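Local atomic coordinates of DUF3256 domain-containing protein (Porphyromonas gingivalis W83, PDB entry 2P3P), a protein that is of unknown function but belongs to the DUF3256 family and can bind a magnesium ion. Residues Asn33-Arg38 with Phe61-Asn66; Met80-Phe85 with Ser90-Val95; Ala148-Ser153 with Ala185-Pro190. All blocks are in the same frame, centred on the assembly; numbering follows the deposited sequence.

Contact 1 (Asn33-Arg38 with Phe61-Asn66)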
loop_
_atom_site.group_PDB
_atom_site.type_symbol
_atom_site.label_atom_id
_atom_site.label_comp_id
_atom_site.label_asym_id
_atom_site.label_seq_id
_atom_site.Cartn_x
_atom_site.Cartn_y
_atom_site.Cartn_z
ATOM N N ASN A 33 13.141 11.656 -14.521
ATOM C CA ASN A 33 14.294 11.112 -15.208
ATOM C C ASN A 33 15.570 11.889 -14.828
ATOM O O ASN A 33 16.652 11.314 -14.818
ATOM C CB ASN A 33 14.028 10.934 -16.715
ATOM C CG ASN A 33 13.564 9.502 -17.051
ATOM O OD1 ASN A 33 12.433 9.097 -16.722
ATOM N ND2 ASN A 33 14.473 8.717 -17.633
ATOM N N ASP A 34 15.435 13.153 -14.416
ATOM C CA ASP A 34 16.585 13.919 -13.861
ATOM C C ASP A 34 16.948 13.415 -12.426
ATOM O O ASP A 34 18.119 13.256 -12.106
ATOM C CB ASP A 34 16.368 15.460 -13.908
ATOM C CG ASP A 34 16.334 16.060 -15.359
ATOM O OD1 ASP A 34 16.805 15.443 -16.349
ATOM O OD2 ASP A 34 15.832 17.197 -15.523
ATOM N N LEU A 35 15.954 13.114 -11.589
ATOM C CA LEU A 35 16.188 12.496 -10.263
ATOM C C LEU A 35 16.951 11.181 -10.351
ATOM O O LEU A 35 17.879 10.913 -9.598
ATOM C CB LEU A 35 14.842 12.204 -9.573
ATOM C CG LEU A 35 14.790 11.163 -8.427
ATOM C CD1 LEU A 35 15.002 11.836 -7.071
ATOM C CD2 LEU A 35 13.432 10.438 -8.422
ATOM N N CYS A 36 16.475 10.318 -11.229
ATOM C CA CYS A 36 17.134 9.045 -11.462
ATOM C C CYS A 36 18.560 9.213 -12.005
ATOM O O CYS A 36 19.442 8.468 -11.598
ATOM C CB CYS A 36 16.309 8.206 -12.422
ATOM S SG CYS A 36 14.824 7.555 -11.625
ATOM N N ARG A 37 18.772 10.177 -12.900
ATOM C CA ARG A 37 20.122 10.490 -13.379
ATOM C C ARG A 37 21.097 10.879 -12.272
ATOM O O ARG A 37 22.241 10.408 -12.259
ATOM C CB ARG A 37 20.131 11.558 -14.482
ATOM C CG ARG A 37 21.447 11.569 -15.204
ATOM C CD ARG A 37 21.490 12.450 -16.452
ATOM N NE ARG A 37 20.373 12.182 -17.358
ATOM C CZ ARG A 37 19.195 12.815 -17.336
ATOM N NH1 ARG A 37 18.943 13.763 -16.437
ATOM N NH2 ARG A 37 18.252 12.494 -18.224
ATOM N N ARG A 38 20.656 11.719 -11.341
ATOM C CA ARG A 38 21.506 12.072 -10.200
ATOM C C ARG A 38 21.728 10.875 -9.265
ATOM O O ARG A 38 22.780 10.780 -8.607
ATOM C CB ARG A 38 20.887 13.243 -9.413
ATOM C CG ARG A 38 20.708 14.498 -10.234
ATOM C CD ARG A 38 20.280 15.685 -9.384
ATOM N NE ARG A 38 18.974 15.456 -8.765
ATOM C CZ ARG A 38 17.793 15.802 -9.288
ATOM N NH1 ARG A 38 16.680 15.536 -8.607
ATOM N NH2 ARG A 38 17.704 16.438 -10.464
ATOM N N PHE A 61 11.648 10.687 -2.086
ATOM C CA PHE A 61 11.815 9.384 -2.698
ATOM C C PHE A 61 12.799 8.544 -1.900
ATOM O O PHE A 61 13.830 9.062 -1.468
ATOM C CB PHE A 61 12.377 9.544 -4.116
ATOM C CG PHE A 61 11.466 10.240 -5.083
ATOM C CD1 PHE A 61 10.579 9.515 -5.855
ATOM C CD2 PHE A 61 11.480 11.610 -5.206
ATOM C CE1 PHE A 61 9.743 10.159 -6.753
ATOM C CE2 PHE A 61 10.645 12.244 -6.107
ATOM C CZ PHE A 61 9.771 11.498 -6.859
ATOM N N LEU A 62 12.450 7.274 -1.680
ATOM C CA LEU A 62 13.391 6.237 -1.341
ATOM C C LEU A 62 13.483 5.321 -2.554
ATOM O O LEU A 62 12.501 4.713 -2.926
ATOM C CB LEU A 62 12.942 5.435 -0.121
ATOM C CG LEU A 62 12.854 6.231 1.184
ATOM C CD1 LEU A 62 12.408 5.296 2.297
ATOM C CD2 LEU A 62 14.174 6.901 1.518
ATOM N N LEU A 63 14.666 5.283 -3.166
ATOM C CA LEU A 63 14.925 4.543 -4.400
ATOM C C LEU A 63 15.850 3.357 -4.110
ATOM O O LEU A 63 17.009 3.545 -3.810
ATOM C CB LEU A 63 15.551 5.453 -5.465
ATOM C CG LEU A 63 14.743 6.704 -5.843
ATOM C CD1 LEU A 63 15.603 7.595 -6.746
ATOM C CD2 LEU A 63 13.425 6.388 -6.544
ATOM N N ASN A 64 15.304 2.152 -4.216
ATOM C CA ASN A 64 16.052 0.924 -4.020
ATOM C C ASN A 64 15.772 -0.013 -5.227
ATOM O O ASN A 64 14.737 0.080 -5.865
ATOM C CB ASN A 64 15.637 0.322 -2.650
ATOM C CG ASN A 64 16.374 -0.961 -2.298
ATOM O OD1 ASN A 64 16.223 -1.987 -2.972
ATOM N ND2 ASN A 64 17.148 -0.919 -1.212
ATOM N N ARG A 65 16.739 -0.877 -5.539
ATOM C CA ARG A 65 16.612 -1.826 -6.662
ATOM C C ARG A 65 15.359 -2.690 -6.561
ATOM O O ARG A 65 14.832 -3.152 -7.588
ATOM C CB ARG A 65 17.855 -2.733 -6.766
ATOM C CG ARG A 65 17.930 -3.529 -8.076
ATOM C CD ARG A 65 18.916 -4.676 -8.008
ATOM N NE ARG A 65 19.072 -5.339 -9.305
ATOM C CZ ARG A 65 19.792 -4.853 -10.310
ATOM N NH1 ARG A 65 20.473 -3.718 -10.168
ATOM N NH2 ARG A 65 19.879 -5.537 -11.446
ATOM N N ASN A 66 14.918 -2.944 -5.332
ATOM C CA ASN A 66 13.745 -3.776 -5.087
ATOM C C ASN A 66 12.489 -3.104 -4.578
ATOM O O ASN A 66 11.464 -3.769 -4.459
ATOM C CB ASN A 66 14.122 -4.935 -4.177
ATOM C CG ASN A 66 15.152 -5.837 -4.829
ATOM O OD1 ASN A 66 16.192 -6.117 -4.244
ATOM N ND2 ASN A 66 14.872 -6.274 -6.056
#
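Leu35 lays its CD2 methyl over one face of the Phe61 ring, and this single methyl does most of the work of the contact. It stands 3.8 Å from the ring centroid and only 5° off the ring normal, a centred CH-pi contact in which all six ring carbons are nearly equidistant from the methyl. The other branch, CD1, lies farther out at much the same height and meets Phe61 CD2 at 4.0 Å. From the neighbouring inward position of the strand, Leu63 reaches toward Leu35 tip to tip, its CD1 lying 4.0 Å from Leu35 CD2. Leu35 can span both partners because its CG is anti to the backbone N (chi1 160°), with chi2 near 91°. The arrangement is helix-on-sheet packing: helix 29-39 lies against strand 58-64 of the large antiparallel sheet, with alternate strand residues Phe61 and Leu63 turned to the helix. Leu63 also touches Phe16 of helix 11-18, so the two helices share this side of the sheet. All three apolar residues are buried. The solvent side of helix 29-39 is polar instead, and there Arg37 NH1 makes a salt bridge with Asp34 OD1 at 2.7 Å, one helical turn apart. Farther along, Arg65 and Asn66 are exposed, and Asn64 OD1 accepts from Asn66 N at 2.9 Å in an Asx turn.

Contact 2 (Met80-Phe85 with Ser90-Val95)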
loop_
_atom_site.group_PDB
_atom_site.type_symbol
_atom_site.label_atom_id
_atom_site.label_comp_id
_atom_site.label_asym_id
_atom_site.label_seq_id
_atom_site.Cartn_x
_atom_site.Cartn_y
_atom_site.Cartn_z
HETATM N N MSE A 80 5.973 0.903 -4.359
HETATM C CA MSE A 80 5.855 0.016 -5.505
HETATM C C MSE A 80 6.998 -0.955 -5.570
HETATM O O MSE A 80 8.150 -0.658 -5.146
HETATM C CB MSE A 80 5.788 0.803 -6.824
HETATM C CG MSE A 80 7.049 1.481 -7.172
HETATM SE SE MSE A 80 6.945 2.384 -8.934
HETATM C CE MSE A 80 5.747 3.779 -8.405
ATOM N N ARG A 81 6.673 -2.125 -6.103
ATOM C CA ARG A 81 7.607 -3.261 -6.184
ATOM C C ARG A 81 7.205 -4.119 -7.362
ATOM O O ARG A 81 6.047 -4.106 -7.720
ATOM C CB ARG A 81 7.527 -4.138 -4.942
ATOM C CG ARG A 81 8.104 -3.522 -3.711
ATOM C CD ARG A 81 8.476 -4.561 -2.676
ATOM N NE ARG A 81 9.592 -5.379 -3.134
ATOM C CZ ARG A 81 9.817 -6.606 -2.710
ATOM N NH1 ARG A 81 8.975 -7.182 -1.875
ATOM N NH2 ARG A 81 10.865 -7.271 -3.167
ATOM N N ILE A 82 8.154 -4.892 -7.896
ATOM C CA ILE A 82 7.902 -5.980 -8.824
ATOM C C ILE A 82 7.581 -7.243 -8.010
ATOM O O ILE A 82 8.226 -7.549 -7.024
ATOM C CB ILE A 82 9.156 -6.277 -9.725
ATOM C CG1 ILE A 82 9.518 -5.063 -10.530
ATOM C CG2 ILE A 82 8.838 -7.351 -10.801
ATOM C CD1 ILE A 82 8.475 -4.744 -11.555
ATOM N N LEU A 83 6.620 -8.003 -8.491
ATOM C CA LEU A 83 6.291 -9.331 -7.979
ATOM C C LEU A 83 6.334 -10.324 -9.140
ATOM O O LEU A 83 5.965 -10.017 -10.294
ATOM C CB LEU A 83 4.901 -9.365 -7.340
ATOM C CG LEU A 83 4.585 -8.409 -6.199
ATOM C CD1 LEU A 83 3.100 -8.469 -5.816
ATOM C CD2 LEU A 83 5.491 -8.734 -5.040
ATOM N N PRO A 84 6.819 -11.526 -8.864
ATOM C CA PRO A 84 6.941 -12.489 -9.952
ATOM C C PRO A 84 5.605 -13.057 -10.355
ATOM O O PRO A 84 4.904 -13.572 -9.502
ATOM C CB PRO A 84 7.804 -13.603 -9.345
ATOM C CG PRO A 84 7.699 -13.487 -7.904
ATOM C CD PRO A 84 7.319 -12.058 -7.576
ATOM N N PHE A 85 5.275 -12.994 -11.643
ATOM C CA PHE A 85 4.036 -13.618 -12.119
ATOM C C PHE A 85 4.324 -15.059 -12.483
ATOM O O PHE A 85 3.522 -15.969 -12.228
ATOM C CB PHE A 85 3.382 -12.856 -13.294
ATOM C CG PHE A 85 2.088 -13.448 -13.676
ATOM C CD1 PHE A 85 0.936 -13.172 -12.943
ATOM C CD2 PHE A 85 2.035 -14.377 -14.703
ATOM C CE1 PHE A 85 -0.275 -13.801 -13.262
ATOM C CE2 PHE A 85 0.840 -15.022 -15.011
ATOM C CZ PHE A 85 -0.305 -14.737 -14.312
ATOM N N SER A 90 6.854 -10.769 -14.794
ATOM C CA SER A 90 6.580 -9.972 -13.596
ATOM C C SER A 90 5.327 -9.116 -13.749
ATOM O O SER A 90 4.911 -8.809 -14.856
ATOM C CB SER A 90 7.749 -9.015 -13.354
ATOM O OG SER A 90 8.850 -9.712 -12.818
ATOM N N VAL A 91 4.792 -8.675 -12.613
ATOM C CA VAL A 91 3.809 -7.585 -12.556
ATOM C C VAL A 91 4.288 -6.514 -11.535
ATOM O O VAL A 91 5.125 -6.789 -10.653
ATOM C CB VAL A 91 2.371 -8.086 -12.231
ATOM C CG1 VAL A 91 1.857 -9.028 -13.345
ATOM C CG2 VAL A 91 2.297 -8.737 -10.891
ATOM N N ILE A 92 3.764 -5.294 -11.685
ATOM C CA ILE A 92 4.056 -4.171 -10.754
ATOM C C ILE A 92 2.896 -4.042 -9.747
ATOM O O ILE A 92 1.747 -3.957 -10.140
ATOM C CB ILE A 92 4.205 -2.820 -11.513
ATOM C CG1 ILE A 92 5.216 -2.957 -12.665
ATOM C CG2 ILE A 92 4.641 -1.669 -10.523
ATOM C CD1 ILE A 92 5.254 -1.831 -13.619
ATOM N N CYS A 93 3.244 -3.993 -8.459
ATOM C CA CYS A 93 2.282 -3.835 -7.387
ATOM C C CYS A 93 2.542 -2.494 -6.752
ATOM O O CYS A 93 3.693 -2.201 -6.370
ATOM C CB CYS A 93 2.468 -4.946 -6.346
ATOM S SG CYS A 93 1.311 -4.786 -4.906
ATOM N N VAL A 94 1.497 -1.654 -6.661
ATOM C CA VAL A 94 1.678 -0.302 -6.168
ATOM C C VAL A 94 0.658 -0.166 -5.071
ATOM O O VAL A 94 -0.510 -0.496 -5.265
ATOM C CB VAL A 94 1.486 0.808 -7.253
ATOM C CG1 VAL A 94 1.844 2.199 -6.689
ATOM C CG2 VAL A 94 2.336 0.542 -8.468
ATOM N N VAL A 95 1.115 0.271 -3.905
ATOM C CA VAL A 95 0.240 0.440 -2.760
ATOM C C VAL A 95 0.267 1.927 -2.437
ATOM O O VAL A 95 1.330 2.502 -2.152
ATOM C CB VAL A 95 0.692 -0.401 -1.510
ATOM C CG1 VAL A 95 -0.295 -0.222 -0.354
ATOM C CG2 VAL A 95 0.854 -1.857 -1.837
#
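Ser90 enters the second strand of a beta hairpin opposite Pro84, the two forming a non-hydrogen-bonded pair just after the connecting loop. Strands 77-84 and 90-98 are adjacent antiparallel strands of the large meander sheet, and the short segments run at 145° to each other. The CG2 methyl of Ile82 crowds against Ser90, only 3.2 Å from its CB, tighter than a usual van der Waals contact; with CG1 beside the backbone N (chi1 -60°), CG2 is anti to that N and is carried onto the serine. Ser90 OG finds its polar partner in Glu11 of helix 11-18. Val91 pairs with Leu83 through two backbone bonds, Leu83 N to Val91 O and Val91 N to Leu83 O, both 2.9 Å. Its CG1 methyl also meets CB of Phe85, whose ring leads away from the strand pair into exposed surroundings. Ile92 turns to the face that carries Met80, Ile82 and Val94. There its CG1 meets CD1 of Ile82 at 3.9 Å, the two side chains crossing at a slant beneath helix 11-18, which Ile82 touches at Leu12 and Ile92 at Cys15. Cys93 makes the second hydrogen-bonded pair, with Arg81: Cys93 N gives a nearly straight bond to Arg81 O (176°), and Arg81 N returns one to Cys93 O. On this side of the sheet Arg81 leads its guanidinium away from Cys93, and its NE bonds to Asn66 O. The CB of Cys93 instead receives the CD1 methyl of Leu83, 3.6 Å away, a diagonal contact between neighbouring pairs. Val94 faces Met80, a selenomethionine, in the last non-hydrogen-bonded pair of the segments. Here Val94 CG2 rests 3.8 Å from Met80 CB.

Contact 3 (Ala148-Ser153 with Ala185-Pro190)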
loop_
_atom_site.group_PDB
_atom_site.type_symbol
_atom_site.label_atom_id
_atom_site.label_comp_id
_atom_site.label_asym_id
_atom_site.label_seq_id
_atom_site.Cartn_x
_atom_site.Cartn_y
_atom_site.Cartn_z
ATOM N N ALA A 148 -22.402 0.194 13.522
ATOM C CA ALA A 148 -22.484 1.245 12.498
ATOM C C ALA A 148 -21.174 2.054 12.357
ATOM O O ALA A 148 -20.957 2.708 11.310
ATOM C CB ALA A 148 -23.667 2.146 12.759
ATOM N N SER A 149 -20.294 1.990 13.364
ATOM C CA SER A 149 -19.013 2.660 13.284
ATOM C C SER A 149 -17.912 1.810 12.597
ATOM O O SER A 149 -16.791 2.295 12.366
ATOM C CB SER A 149 -18.570 3.140 14.656
ATOM O OG SER A 149 -19.370 4.230 15.067
ATOM N N LEU A 150 -18.232 0.558 12.269
ATOM C CA LEU A 150 -17.273 -0.386 11.702
ATOM C C LEU A 150 -17.064 -0.133 10.206
ATOM O O LEU A 150 -16.102 -0.627 9.641
ATOM C CB LEU A 150 -17.755 -1.841 11.933
ATOM C CG LEU A 150 -17.631 -2.407 13.357
ATOM C CD1 LEU A 150 -18.212 -3.817 13.403
ATOM C CD2 LEU A 150 -16.186 -2.405 13.862
ATOM N N THR A 151 -17.959 0.648 9.602
ATOM C CA THR A 151 -17.911 0.975 8.170
ATOM C C THR A 151 -18.027 2.497 8.040
ATOM O O THR A 151 -18.947 3.079 8.610
ATOM C CB THR A 151 -19.074 0.270 7.437
ATOM O OG1 THR A 151 -18.946 -1.155 7.573
ATOM C CG2 THR A 151 -19.100 0.642 5.965
ATOM N N PRO A 152 -17.148 3.165 7.263
ATOM C CA PRO A 152 -16.149 2.638 6.311
ATOM C C PRO A 152 -15.030 1.886 7.005
ATOM O O PRO A 152 -14.524 2.319 8.030
ATOM C CB PRO A 152 -15.629 3.901 5.593
ATOM C CG PRO A 152 -16.682 4.892 5.792
ATOM C CD PRO A 152 -17.218 4.636 7.156
ATOM N N SER A 153 -14.668 0.736 6.449
ATOM C CA SER A 153 -13.718 -0.121 7.094
ATOM C C SER A 153 -12.310 0.208 6.595
ATOM O O SER A 153 -11.681 -0.575 5.887
ATOM C CB SER A 153 -14.070 -1.577 6.857
ATOM O OG SER A 153 -15.377 -1.858 7.319
ATOM N N ALA A 185 -13.170 -3.078 22.095
ATOM C CA ALA A 185 -11.992 -3.859 22.481
ATOM C C ALA A 185 -12.300 -5.347 22.716
ATOM O O ALA A 185 -11.385 -6.187 22.655
ATOM C CB ALA A 185 -11.343 -3.255 23.752
ATOM N N ILE A 186 -13.555 -5.666 23.040
ATOM C CA ILE A 186 -13.936 -7.054 23.315
ATOM C C ILE A 186 -13.996 -7.899 22.065
ATOM O O ILE A 186 -14.016 -9.140 22.183
ATOM C CB ILE A 186 -15.273 -7.215 24.126
ATOM C CG1 ILE A 186 -16.524 -6.985 23.291
ATOM C CG2 ILE A 186 -15.286 -6.280 25.299
ATOM C CD1 ILE A 186 -17.832 -7.471 23.971
ATOM N N PHE A 187 -14.074 -7.256 20.889
ATOM C CA PHE A 187 -14.206 -7.995 19.650
ATOM C C PHE A 187 -13.336 -7.528 18.455
ATOM O O PHE A 187 -13.050 -8.328 17.592
ATOM C CB PHE A 187 -15.674 -8.097 19.261
ATOM C CG PHE A 187 -16.241 -6.856 18.638
ATOM C CD1 PHE A 187 -16.160 -6.657 17.256
ATOM C CD2 PHE A 187 -16.845 -5.884 19.430
ATOM C CE1 PHE A 187 -16.692 -5.534 16.694
ATOM C CE2 PHE A 187 -17.369 -4.750 18.867
ATOM C CZ PHE A 187 -17.272 -4.554 17.517
ATOM N N LEU A 188 -12.913 -6.271 18.425
ATOM C CA LEU A 188 -12.150 -5.738 17.308
ATOM C C LEU A 188 -10.654 -5.656 17.616
ATOM O O LEU A 188 -10.236 -4.875 18.502
ATOM C CB LEU A 188 -12.610 -4.338 17.004
ATOM C CG LEU A 188 -12.035 -3.766 15.734
ATOM C CD1 LEU A 188 -12.201 -4.781 14.512
ATOM C CD2 LEU A 188 -12.752 -2.401 15.448
ATOM N N SER A 189 -9.863 -6.440 16.905
ATOM C CA SER A 189 -8.459 -6.617 17.245
ATOM C C SER A 189 -7.613 -5.704 16.387
ATOM O O SER A 189 -7.833 -5.595 15.196
ATOM C CB SER A 189 -7.972 -8.062 16.996
ATOM O OG SER A 189 -6.548 -8.161 17.071
ATOM N N PRO A 190 -6.574 -5.121 16.974
ATOM C CA PRO A 190 -5.625 -4.292 16.241
ATOM C C PRO A 190 -4.552 -5.107 15.543
ATOM O O PRO A 190 -3.732 -4.531 14.808
ATOM C CB PRO A 190 -5.003 -3.432 17.343
ATOM C CG PRO A 190 -5.022 -4.309 18.549
ATOM C CD PRO A 190 -6.157 -5.307 18.370
#
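Leu150 divides its two methyls between consecutive residues of the facing loop. CD1 approaches the Phe187 ring at its edge, near the ring plane, and meets CE1 at 4.0 Å. CD2 lies 3.8 Å from the CD2 methyl of Leu188, the two leucine side chains running alongside in opposite senses. No hydrogen bond crosses between the segments, so this small, buried junction is purely apolar. The Phe187 ring is placed by a chi1 of 78°, which sets CG between the backbone N and the carbonyl carbon. Phe132 meets the same ring edge-to-face, and Tyr143 meets it with the ring planes at about 55°. On the other segment, Ser153 OG bonds to Leu150 O at 2.7 Å, tying the chain back across the cis peptide before Pro152. The adjacent Ser149 is a magnesium ligand seen in a structure of this protein, although no ion is bound in this model, and it packs on Leu176 and Glu180. The contact thus joins the loop between helix 141-146 and strand 155-159 to the loop between helix 181-184 and strand 193-197, with Ile146 of the first helix also against Phe187.

Contacts 1 and 2 belong to the same large antiparallel sheet, with centres about 17 Å apart, and they meet directly: Asn66 O, in the 61-66 segment, lies 2.8 Å from Arg81 NE in a probable hydrogen bond. Helix 11-18 also connects them, since Phe16 touches both Leu63 and Met80. Contact 3 stands apart, on the opposite side of the chain's centre. Its centre is about 39 Å from that of contact 1 and about 30 Å from that of contact 2, and nearest atoms remain about 23 Å and 13 Å away. It alone includes a magnesium ligand, Ser149; the two sheet contacts are structural packing away from that site.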